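Local coordinates for Dye-decolorizing peroxidase (Irpex lacteus, PDB 7D8M), which binds heme b and probably acts as a peroxidase of the dye-decolorizing family, reducing hydrogen peroxide while oxidising dyes and other substrates, at residues Thr44-Asn49 with Thr442-Lys447; Phe122-Asn127 with Ala133-Asp138. All blocks are in the same frame, centred on the assembly; numbering follows the deposited sequence.

Contact 1. Residues Thr44-Asn49 with Thr442-Lys447; sequences TYAPAN and TAIVEK
An antiparallel helix-helix contact joins the last turns of helix 35-49, part of the N-terminal ferredoxin-like half of the peroxidase, to the C-terminal helix 441-448, with Ala-46 and Pro-47 meeting Ile-444 and Val-445. The short segments run at 165° to each other with axes 9.2 Å apart, a spacing that one alanine methyl and the branches opposite it can fill. Ala-46 CB points at the other helix and lies 3.6 Å from Ile-444 CG2, the branch set anti to the backbone N, while the longer CG1 arm of the isoleucine leads off beside its own N. Val-445 supplies the second methyl: its CG2 sits 4.0 Å from Ala-46 CB. No hydrogen bond crosses the interface, which is apolar and small. Pro-47 leaves a backbone N without a partner in the preceding turn, and helix 35-49 kinks there. Just beyond, the Asn-49 amide folds back, and ND2 donates to Tyr-45 O at 3.2 Å while lying over one face of the Tyr-45 ring, toward its rim. On the more exposed flank, the Pro-47 ring crosses the Val-445 side chain at about a right angle, its CD 3.9 Å from Val-445 CG2.

Contact 2. Residues Phe122-Asn127 with Ala133-Asp138; sequences FLIGSN and AQYRDD
Ile-124, on strand 120-126, packs against Tyr-135 and Arg-136 of helix 129-143, a strand-to-helix contact within the N-terminal ferredoxin-like α+β domain of the DyP fold. The tight part is small and apolar. Ile-124 projects from the sheet toward the helix with both ends of its branched side chain engaged. Ile-124 CG2 lies 3.8 Å from Tyr-135 CB, and Ile-124 CD1 comes within 4.0 Å of Arg-136 N. With chi1 at -57°, CG2 stands anti to the strand N and CG1 beside it, which spreads the two arms over consecutive helix residues. The side chains of Ile-124 and Tyr-135 cross at a slant, and the phenol continues past the isoleucine, leading its hydroxyl away from the strand segment to a weak hydrogen bond with Ala-66 N.

The other side of the contact is looser and more polar. Arg-136 brings only its aliphatic root near Ile-124, with Arg-136 CB 4.5 Å from Ile-124 CD1, before its chain turns away. Its guanidinium group forms a salt bridge to Asp-152 through NH1, while Arg-136 NE makes a salt-bridging hydrogen bond to Asp-137 OD1 at 3.1 Å, meeting it from above the carboxylate plane. A weaker, longer bond from NH2 reaches the same oxygen, so two carboxylates share the guanidinium group, which would favour its charged form. Asp-137 itself is exposed, on the outer side of the helix.

Strand 120-126 is an inner strand of the four-stranded antiparallel sheet, hydrogen-bonded to 24-32 along one edge and 67-72 along the other. Helix 129-143 lies across one face of that sheet: Tyr-135 also touches Val-68 of strand 67-72, and Arg-136 touches Lys-26 of strand 24-32.

How the contacts relate
Along the chain, contact 2 is nested within the long loop that contact 1 closes: 122-127 and 133-138 follow one another closely, whereas 44-49 and 442-447 are separated by almost 400 residues. Their centres lie about 17 Å apart, and the two meet through Tyr-45. Its ring packs against both helix 129-143 and Phe-122 of strand 120-126: Tyr-45 CE2 lies 4.0 Å from Phe-122 CE1, and Tyr-45 OH 4.0 Å from Tyr-135 CD2. Helices 35-49 and 129-143 thus pack as neighbours in the N-terminal domain. Contact 2 builds that domain internally, while contact 1 attaches the C-terminal helix to it, away from the heme-binding residues.

Contact 1. Residues Thr44-Asn49 with Thr442-Lys447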
ATOM      1  N   THR A  44      17.183  19.157  15.738  1.00 33.40           N
ATOM      2  CA  THR A  44      17.683  19.939  14.613  1.00 34.88           C
ATOM      3  C   THR A  44      17.523  19.233  13.273  1.00 35.36           C
ATOM      4  O   THR A  44      17.314  19.906  12.256  1.00 34.03           O
ATOM      5  CB  THR A  44      19.159  20.286  14.815  1.00 32.92           C
ATOM      6  OG1 THR A  44      19.849  19.127  15.294  1.00 39.19           O
ATOM      7  CG2 THR A  44      19.319  21.433  15.843  1.00 35.16           C
ATOM      8  N   TYR A  45      17.627  17.902  13.241  1.00 33.16           N
ATOM      9  CA  TYR A  45      17.449  17.186  11.980  1.00 34.53           C
ATOM     10  C   TYR A  45      16.056  17.409  11.403  1.00 33.32           C
ATOM     11  O   TYR A  45      15.908  17.774  10.229  1.00 33.59           O
ATOM     12  CB  TYR A  45      17.706  15.691  12.161  1.00 33.34           C
ATOM     13  CG  TYR A  45      17.764  14.973  10.827  1.00 35.60           C
ATOM     14  CD1 TYR A  45      18.934  14.954  10.084  1.00 33.90           C
ATOM     15  CD2 TYR A  45      16.633  14.344  10.296  1.00 36.23           C
ATOM     16  CE1 TYR A  45      18.992  14.319   8.858  1.00 38.31           C
ATOM     17  CE2 TYR A  45      16.686  13.702   9.072  1.00 30.74           C
ATOM     18  CZ  TYR A  45      17.862  13.700   8.355  1.00 33.15           C
ATOM     19  OH  TYR A  45      17.941  13.071   7.132  1.00 34.07           O
ATOM     20  N   ALA A  46      15.019  17.203  12.216  1.00 35.03           N
ATOM     21  CA  ALA A  46      13.656  17.170  11.682  1.00 32.67           C
ATOM     22  C   ALA A  46      13.241  18.468  11.002  1.00 34.81           C
ATOM     23  O   ALA A  46      12.711  18.404   9.879  1.00 34.33           O
ATOM     24  CB  ALA A  46      12.669  16.782  12.789  1.00 30.39           C
ATOM     25  N   PRO A  47      13.436  19.658  11.589  1.00 35.15           N
ATOM     26  CA  PRO A  47      13.041  20.880  10.867  1.00 33.02           C
ATOM     27  C   PRO A  47      13.841  21.114   9.592  1.00 34.39           C
ATOM     28  O   PRO A  47      13.339  21.767   8.670  1.00 36.88           O
ATOM     29  CB  PRO A  47      13.272  21.997  11.895  1.00 36.95           C
ATOM     30  CG  PRO A  47      14.179  21.411  12.922  1.00 38.41           C
ATOM     31  CD  PRO A  47      13.891  19.954  12.963  1.00 31.73           C
ATOM     32  N   ALA A  48      15.055  20.584   9.500  1.00 33.92           N
ATOM     33  CA  ALA A  48      15.902  20.815   8.339  1.00 33.80           C
ATOM     34  C   ALA A  48      15.684  19.814   7.216  1.00 37.15           C
ATOM     35  O   ALA A  48      16.044  20.111   6.070  1.00 33.60           O
ATOM     36  CB  ALA A  48      17.377  20.774   8.744  1.00 39.44           C
ATOM     37  N   ASN A  49      15.119  18.638   7.509  1.00 32.84           N
ATOM     38  CA  ASN A  49      15.147  17.530   6.563  1.00 31.72           C
ATOM     39  C   ASN A  49      13.817  16.813   6.359  1.00 30.31           C
ATOM     40  O   ASN A  49      13.666  16.140   5.330  1.00 34.59           O
ATOM     41  CB  ASN A  49      16.198  16.493   6.995  1.00 30.52           C
ATOM     42  CG  ASN A  49      17.611  17.023   6.899  1.00 35.31           C
ATOM     43  OD1 ASN A  49      18.198  17.058   5.817  1.00 32.59           O
ATOM     44  ND2 ASN A  49      18.172  17.435   8.037  1.00 29.21           N
ATOM     45  N   THR A 442       5.785  19.456  13.254  1.00 34.06           N
ATOM     46  CA  THR A 442       5.939  20.042  14.588  1.00 35.97           C
ATOM     47  C   THR A 442       5.867  18.970  15.671  1.00 35.22           C
ATOM     48  O   THR A 442       6.653  18.986  16.627  1.00 35.27           O
ATOM     49  CB  THR A 442       4.880  21.120  14.836  1.00 36.17           C
ATOM     50  OG1 THR A 442       3.571  20.562  14.653  1.00 38.31           O
ATOM     51  CG2 THR A 442       5.076  22.294  13.886  1.00 34.75           C
ATOM     52  N   ALA A 443       4.947  18.011  15.522  1.00 32.30           N
ATOM     53  CA  ALA A 443       4.824  16.949  16.512  1.00 28.57           C
ATOM     54  C   ALA A 443       6.121  16.164  16.639  1.00 31.88           C
ATOM     55  O   ALA A 443       6.492  15.738  17.739  1.00 32.42           O
ATOM     56  CB  ALA A 443       3.662  16.018  16.148  1.00 31.47           C
ATOM     57  N   ILE A 444       6.825  15.958  15.527  1.00 27.50           N
ATOM     58  CA  ILE A 444       8.131  15.323  15.616  1.00 29.61           C
ATOM     59  C   ILE A 444       9.011  16.095  16.592  1.00 31.60           C
ATOM     60  O   ILE A 444       9.620  15.517  17.498  1.00 30.74           O
ATOM     61  CB  ILE A 444       8.779  15.224  14.228  1.00 24.78           C
ATOM     62  CG1 ILE A 444       7.960  14.277  13.329  1.00 29.39           C
ATOM     63  CG2 ILE A 444      10.195  14.702  14.356  1.00 24.75           C
ATOM     64  CD1 ILE A 444       8.463  14.204  11.917  1.00 26.01           C
ATOM     65  N   VAL A 445       9.026  17.420  16.464  1.00 31.62           N
ATOM     66  CA  VAL A 445       9.923  18.241  17.276  1.00 36.39           C
ATOM     67  C   VAL A 445       9.344  18.466  18.664  1.00 40.12           C
ATOM     68  O   VAL A 445      10.048  18.347  19.674  1.00 45.35           O
ATOM     69  CB  VAL A 445      10.207  19.578  16.570  1.00 35.23           C
ATOM     70  CG1 VAL A 445      11.152  20.430  17.424  1.00 43.04           C
ATOM     71  CG2 VAL A 445      10.789  19.341  15.187  1.00 38.99           C
ATOM     72  N   GLU A 446       8.051  18.796  18.734  1.00 40.60           N
ATOM     73  CA  GLU A 446       7.468  19.254  19.987  1.00 42.69           C
ATOM     74  C   GLU A 446       7.151  18.111  20.941  1.00 44.85           C
ATOM     75  O   GLU A 446       7.220  18.299  22.160  1.00 47.27           O
ATOM     76  CB  GLU A 446       6.211  20.079  19.708  1.00 41.93           C
ATOM     77  CG  GLU A 446       6.521  21.416  19.043  1.00 44.80           C
ATOM     78  CD  GLU A 446       5.275  22.181  18.656  1.00 49.16           C
ATOM     79  OE1 GLU A 446       4.168  21.604  18.735  1.00 47.27           O
ATOM     80  OE2 GLU A 446       5.403  23.363  18.269  1.00 51.71           O
ATOM     81  N   LYS A 447       6.813  16.928  20.431  1.00 39.00           N
ATOM     82  CA  LYS A 447       6.523  15.801  21.306  1.00 39.47           C
ATOM     83  C   LYS A 447       7.639  14.765  21.299  1.00 40.47           C
ATOM     84  O   LYS A 447       8.228  14.484  22.349  1.00 45.93           O
ATOM     85  CB  LYS A 447       5.189  15.144  20.929  1.00 40.08           C
ATOM     86  CG  LYS A 447       4.359  14.794  22.154  1.00 45.55           C
ATOM     87  CD  LYS A 447       3.188  13.906  21.814  1.00 47.71           C
ATOM     88  CE  LYS A 447       2.296  13.671  23.035  1.00 44.95           C
ATOM     89  NZ  LYS A 447       3.043  13.685  24.324  1.00 55.52           N
TER

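Contact 2. Residues Phe122-Asn127 with Ala133-Asp138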
ATOM      1  N   PHE A 122      12.826   5.531   8.784  1.00 26.91           N
ATOM      2  CA  PHE A 122      13.060   6.683   7.927  1.00 26.05           C
ATOM      3  C   PHE A 122      12.762   6.262   6.495  1.00 24.01           C
ATOM      4  O   PHE A 122      13.240   5.216   6.046  1.00 23.44           O
ATOM      5  CB  PHE A 122      14.511   7.167   8.038  1.00 24.31           C
ATOM      6  CG  PHE A 122      14.777   8.087   9.205  1.00 27.94           C
ATOM      7  CD1 PHE A 122      14.518   9.447   9.110  1.00 27.53           C
ATOM      8  CD2 PHE A 122      15.335   7.601  10.380  1.00 30.77           C
ATOM      9  CE1 PHE A 122      14.780  10.303  10.168  1.00 27.62           C
ATOM     10  CE2 PHE A 122      15.600   8.450  11.449  1.00 28.60           C
ATOM     11  CZ  PHE A 122      15.321   9.804  11.342  1.00 28.60           C
ATOM     12  N   LEU A 123      11.959   7.062   5.794  1.00 25.84           N
ATOM     13  CA  LEU A 123      11.764   6.935   4.354  1.00 28.14           C
ATOM     14  C   LEU A 123      12.616   7.985   3.651  1.00 25.01           C
ATOM     15  O   LEU A 123      12.451   9.181   3.903  1.00 30.13           O
ATOM     16  CB  LEU A 123      10.293   7.120   3.973  1.00 23.92           C
ATOM     17  CG  LEU A 123       9.362   5.915   4.066  1.00 26.23           C
ATOM     18  CD1 LEU A 123       9.344   5.363   5.463  1.00 26.00           C
ATOM     19  CD2 LEU A 123       7.955   6.312   3.636  1.00 26.31           C
ATOM     20  N   ILE A 124      13.496   7.548   2.755  1.00 26.54           N
ATOM     21  CA  ILE A 124      14.407   8.438   2.036  1.00 28.65           C
ATOM     22  C   ILE A 124      14.200   8.222   0.545  1.00 28.93           C
ATOM     23  O   ILE A 124      14.567   7.165   0.011  1.00 25.49           O
ATOM     24  CB  ILE A 124      15.872   8.188   2.407  1.00 27.33           C
ATOM     25  CG1 ILE A 124      16.104   8.331   3.918  1.00 26.77           C
ATOM     26  CG2 ILE A 124      16.798   9.113   1.593  1.00 27.07           C
ATOM     27  CD1 ILE A 124      17.399   7.662   4.373  1.00 29.61           C
ATOM     28  N   GLY A 125      13.660   9.233  -0.137  1.00 30.00           N
ATOM     29  CA  GLY A 125      13.410   9.140  -1.569  1.00 30.65           C
ATOM     30  C   GLY A 125      14.272  10.081  -2.392  1.00 33.37           C
ATOM     31  O   GLY A 125      14.375  11.269  -2.069  1.00 28.51           O
ATOM     32  N   SER A 126      14.900   9.566  -3.452  1.00 29.99           N
ATOM     33  CA  SER A 126      15.767  10.373  -4.304  1.00 33.86           C
ATOM     34  C   SER A 126      15.852   9.728  -5.688  1.00 35.67           C
ATOM     35  O   SER A 126      15.229   8.694  -5.961  1.00 29.14           O
ATOM     36  CB  SER A 126      17.151  10.544  -3.663  1.00 36.79           C
ATOM     37  OG  SER A 126      18.046  11.193  -4.546  1.00 37.48           O
ATOM     38  N   ASN A 127      16.631  10.362  -6.575  1.00 38.37           N
ATOM     39  CA  ASN A 127      16.792   9.919  -7.959  1.00 39.99           C
ATOM     40  C   ASN A 127      17.967   8.976  -8.157  1.00 39.30           C
ATOM     41  O   ASN A 127      18.145   8.459  -9.264  1.00 45.16           O
ATOM     42  CB  ASN A 127      16.997  11.114  -8.901  1.00 45.26           C
ATOM     43  CG  ASN A 127      15.792  12.015  -8.974  1.00 43.97           C
ATOM     44  OD1 ASN A 127      14.734  11.693  -8.435  1.00 43.26           O
ATOM     45  ND2 ASN A 127      15.946  13.163  -9.640  1.00 39.26           N
ATOM     46  N   ALA A 133      21.816   6.584  -0.104  1.00 29.22           N
ATOM     47  CA  ALA A 133      22.858   6.043   0.760  1.00 29.10           C
ATOM     48  C   ALA A 133      23.567   7.161   1.516  1.00 32.88           C
ATOM     49  O   ALA A 133      23.930   7.001   2.688  1.00 28.89           O
ATOM     50  CB  ALA A 133      23.855   5.236  -0.068  1.00 30.63           C
ATOM     51  N   GLN A 134      23.756   8.301   0.851  1.00 32.05           N
ATOM     52  CA  GLN A 134      24.335   9.485   1.482  1.00 36.55           C
ATOM     53  C   GLN A 134      23.509   9.922   2.682  1.00 36.03           C
ATOM     54  O   GLN A 134      24.044  10.128   3.783  1.00 34.41           O
ATOM     55  CB  GLN A 134      24.405  10.608   0.451  1.00 36.47           C
ATOM     56  CG  GLN A 134      25.670  11.442   0.463  1.00 47.28           C
ATOM     57  CD  GLN A 134      25.975  11.985  -0.925  1.00 51.99           C
ATOM     58  OE1 GLN A 134      25.115  12.594  -1.570  1.00 50.63           O
ATOM     59  NE2 GLN A 134      27.193  11.749  -1.400  1.00 59.68           N
ATOM     60  N   TYR A 135      22.200  10.098   2.478  1.00 32.51           N
ATOM     61  CA  TYR A 135      21.319  10.491   3.573  1.00 33.20           C
ATOM     62  C   TYR A 135      21.332   9.459   4.694  1.00 30.08           C
ATOM     63  O   TYR A 135      21.293   9.817   5.879  1.00 32.05           O
ATOM     64  CB  TYR A 135      19.901  10.700   3.049  1.00 28.34           C
ATOM     65  CG  TYR A 135      19.651  12.097   2.539  1.00 30.26           C
ATOM     66  CD1 TYR A 135      20.312  12.574   1.410  1.00 30.46           C
ATOM     67  CD2 TYR A 135      18.762  12.949   3.189  1.00 28.67           C
ATOM     68  CE1 TYR A 135      20.094  13.858   0.941  1.00 32.74           C
ATOM     69  CE2 TYR A 135      18.543  14.243   2.726  1.00 31.00           C
ATOM     70  CZ  TYR A 135      19.208  14.686   1.599  1.00 29.52           C
ATOM     71  OH  TYR A 135      18.991  15.958   1.125  1.00 31.02           O
ATOM     72  N   ARG A 136      21.380   8.172   4.343  1.00 31.47           N
ATOM     73  CA  ARG A 136      21.515   7.134   5.362  1.00 30.67           C
ATOM     74  C   ARG A 136      22.827   7.294   6.128  1.00 32.42           C
ATOM     75  O   ARG A 136      22.847   7.245   7.364  1.00 32.52           O
ATOM     76  CB  ARG A 136      21.441   5.753   4.713  1.00 28.38           C
ATOM     77  CG  ARG A 136      21.335   4.585   5.687  1.00 28.69           C
ATOM     78  CD  ARG A 136      22.634   3.810   5.885  1.00 33.08           C
ATOM     79  NE  ARG A 136      23.559   3.836   4.750  1.00 36.86           N
ATOM     80  CZ  ARG A 136      23.639   2.901   3.809  1.00 38.81           C
ATOM     81  NH1 ARG A 136      22.822   1.859   3.826  1.00 35.77           N
ATOM     82  NH2 ARG A 136      24.535   3.019   2.840  1.00 41.42           N
ATOM     83  N   ASP A 137      23.938   7.450   5.405  1.00 30.62           N
ATOM     84  CA  ASP A 137      25.232   7.611   6.062  1.00 34.55           C
ATOM     85  C   ASP A 137      25.221   8.823   6.983  1.00 32.63           C
ATOM     86  O   ASP A 137      25.764   8.774   8.093  1.00 32.42           O
ATOM     87  CB  ASP A 137      26.350   7.755   5.026  1.00 35.53           C
ATOM     88  CG  ASP A 137      26.655   6.458   4.287  1.00 38.18           C
ATOM     89  OD1 ASP A 137      26.193   5.374   4.701  1.00 34.24           O
ATOM     90  OD2 ASP A 137      27.382   6.531   3.275  1.00 41.07           O
ATOM     91  N   ASP A 138      24.587   9.913   6.541  1.00 30.43           N
ATOM     92  CA  ASP A 138      24.495  11.115   7.362  1.00 31.81           C
ATOM     93  C   ASP A 138      23.713  10.852   8.642  1.00 32.72           C
ATOM     94  O   ASP A 138      24.100  11.315   9.722  1.00 28.36           O
ATOM     95  CB  ASP A 138      23.845  12.242   6.556  1.00 30.44           C
ATOM     96  CG  ASP A 138      23.604  13.485   7.384  1.00 38.02           C
ATOM     97  OD1 ASP A 138      24.570  13.956   8.024  1.00 39.89           O
ATOM     98  OD2 ASP A 138      22.457  13.994   7.391  1.00 40.44           O
TER